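Local coordinates for heme-binding protein HutZ (Vibrio cholerae, PDB 3TGV) that binds heme and, as a heme oxygenase of the HugZ/HutZ family, probably degrades it to biliverdin with release of iron, at residues A[31-36]-A[44-49]. The protein carries 1 engineered substitution. Numbering follows the deposited sequence.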
loop_
_atom_site.group_PDB
_atom_site.type_symbol
_atom_site.label_atom_id
_atom_site.label_comp_id
_atom_site.label_asym_id
_atom_site.label_seq_id
_atom_site.Cartn_x
_atom_site.Cartn_y
_atom_site.Cartn_z
ATOM N N SER A 31 -3.880 2.904 2.344
ATOM C CA SER A 31 -3.361 4.174 2.825
ATOM C C SER A 31 -1.950 3.902 3.287
ATOM O O SER A 31 -1.464 2.774 3.156
ATOM C CB SER A 31 -4.189 4.658 4.016
ATOM O OG SER A 31 -4.149 3.692 5.055
ATOM N N TYR A 32 -1.287 4.922 3.827
ATOM C CA TYR A 32 0.020 4.719 4.458
ATOM C C TYR A 32 0.101 5.511 5.769
ATOM O O TYR A 32 -0.708 6.405 6.019
ATOM C CB TYR A 32 1.149 5.161 3.529
ATOM C CG TYR A 32 1.365 6.652 3.598
ATOM C CD1 TYR A 32 0.487 7.528 2.976
ATOM C CD2 TYR A 32 2.429 7.183 4.313
ATOM C CE1 TYR A 32 0.664 8.915 3.067
ATOM C CE2 TYR A 32 2.619 8.555 4.403
ATOM C CZ TYR A 32 1.742 9.411 3.776
ATOM O OH TYR A 32 1.951 10.769 3.869
ATOM N N ALA A 33 1.086 5.185 6.595
ATOM C CA ALA A 33 1.351 5.949 7.805
ATOM C C ALA A 33 2.798 5.751 8.237
ATOM O O ALA A 33 3.289 4.621 8.265
ATOM C CB ALA A 33 0.416 5.508 8.917
ATOM N N PRO A 34 3.493 6.850 8.562
ATOM C CA PRO A 34 4.788 6.694 9.233
ATOM C C PRO A 34 4.563 5.876 10.511
ATOM O O PRO A 34 3.454 5.895 11.054
ATOM C CB PRO A 34 5.191 8.141 9.563
ATOM C CG PRO A 34 4.502 8.963 8.506
ATOM C CD PRO A 34 3.199 8.251 8.207
ATOM N N PHE A 35 5.568 5.143 10.970
ATOM C CA PHE A 35 5.383 4.268 12.123
ATOM C C PHE A 35 6.627 4.246 12.993
ATOM O O PHE A 35 7.699 4.653 12.563
ATOM C CB PHE A 35 5.102 2.828 11.663
ATOM C CG PHE A 35 6.326 2.108 11.144
ATOM C CD1 PHE A 35 6.841 2.401 9.886
ATOM C CD2 PHE A 35 6.968 1.142 11.917
ATOM C CE1 PHE A 35 7.961 1.733 9.401
ATOM C CE2 PHE A 35 8.099 0.482 11.451
ATOM C CZ PHE A 35 8.593 0.763 10.197
ATOM N N VAL A 36 6.462 3.767 14.219
ATOM C CA VAL A 36 7.583 3.277 15.012
ATOM C C VAL A 36 7.216 1.884 15.485
ATOM O O VAL A 36 6.037 1.524 15.515
ATOM C CB VAL A 36 7.864 4.168 16.245
ATOM C CG1 VAL A 36 8.208 5.580 15.815
ATOM C CG2 VAL A 36 6.673 4.166 17.186
ATOM N N VAL A 44 1.060 3.690 14.712
ATOM C CA VAL A 44 0.844 4.777 13.764
ATOM C C VAL A 44 -0.001 5.872 14.400
ATOM O O VAL A 44 -0.872 5.591 15.222
ATOM C CB VAL A 44 0.148 4.286 12.491
ATOM C CG1 VAL A 44 1.047 3.287 11.754
ATOM C CG2 VAL A 44 -1.206 3.668 12.832
ATOM N N LEU A 45 0.269 7.114 14.008
ATOM C CA LEU A 45 -0.435 8.284 14.528
ATOM C C LEU A 45 -1.178 8.946 13.377
ATOM O O LEU A 45 -0.578 9.654 12.573
ATOM C CB LEU A 45 0.558 9.273 15.144
ATOM C CG LEU A 45 -0.021 10.546 15.782
ATOM C CD1 LEU A 45 -0.960 10.187 16.923
ATOM C CD2 LEU A 45 1.080 11.476 16.263
ATOM N N ILE A 46 -2.486 8.717 13.310
ATOM C CA ILE A 46 -3.254 9.045 12.120
ATOM C C ILE A 46 -4.532 9.849 12.416
ATOM O O ILE A 46 -5.010 9.904 13.552
ATOM C CB ILE A 46 -3.620 7.770 11.327
ATOM C CG1 ILE A 46 -4.455 6.831 12.194
ATOM C CG2 ILE A 46 -2.364 7.085 10.837
ATOM C CD1 ILE A 46 -5.020 5.626 11.444
ATOM N N SER A 47 -5.087 10.447 11.371
ATOM C CA SER A 47 -6.200 11.376 11.516
ATOM C C SER A 47 -7.571 10.720 11.382
ATOM O O SER A 47 -7.851 10.035 10.403
ATOM C CB SER A 47 -6.053 12.513 10.502
ATOM O OG SER A 47 -7.102 13.456 10.620
ATOM N N HIS A 48 -8.431 10.964 12.370
ATOM C CA HIS A 48 -9.810 10.489 12.343
ATOM C C HIS A 48 -10.574 11.041 11.143
ATOM O O HIS A 48 -11.595 10.485 10.731
ATOM C CB HIS A 48 -10.531 10.863 13.639
ATOM C CG HIS A 48 -11.910 10.291 13.747
ATOM N ND1 HIS A 48 -13.042 11.007 13.410
ATOM C CD2 HIS A 48 -12.339 9.068 14.137
ATOM C CE1 HIS A 48 -14.108 10.247 13.596
ATOM N NE2 HIS A 48 -13.707 9.067 14.036
ATOM N N ILE A 49 -10.085 12.132 10.570
ATOM C CA ILE A 49 -10.696 12.633 9.344
ATOM C C ILE A 49 -10.536 11.651 8.169
ATOM O O ILE A 49 -11.403 11.554 7.300
ATOM C CB ILE A 49 -10.177 14.015 8.982
ATOM C CG1 ILE A 49 -10.558 15.008 10.089
ATOM C CG2 ILE A 49 -10.766 14.472 7.647
ATOM C CD1 ILE A 49 -9.933 16.376 9.925
HETATM O O HOH W 1 1.994 7.881 11.965
#
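Water 1 bridges segments 31-36 and 44-49, which share no direct hydrogen bond: it donates to Pro34 O at 2.6 Å and accepts from Leu45 N at 2.8 Å. The water thus stands between carbonyl and amide in place of a backbone bond; the strand directions, 144° apart, fall short of antiparallel and the strands diverge, whereas nearer the turn Val36 and Phe43 pair directly. Beside the bridge the strands meet through aliphatic groups. Ala33 CB meets two methyls, Val44 CG1 at 3.7 Å and, farther along the strand, Ile46 CG2 at 3.7 Å. With chi1 at -64°, Val44 turns CG1 opposite its own carbonyl carbon and towards segment 31-36, where the methyl also lies 3.6 Å from Pro34 O. Phe35 adds just its CB, 4.1 Å from Val44 CG1; its side chain leads away, touching Leu17, and makes a cation-pi contact with Arg108. Ile46 packs further against Phe125 and helix 51-58, while Pro34 reaches Phe77 of the second subunit. At the end of the strand, Ser47 OG accepts from Ile49 N in an ST turn. The touching residues form a buried, water-bridged part of the antiparallel beta hairpin 28-38/41-47, where its two arms diverge within the curled sheet of the FMN-binding split-barrel fold.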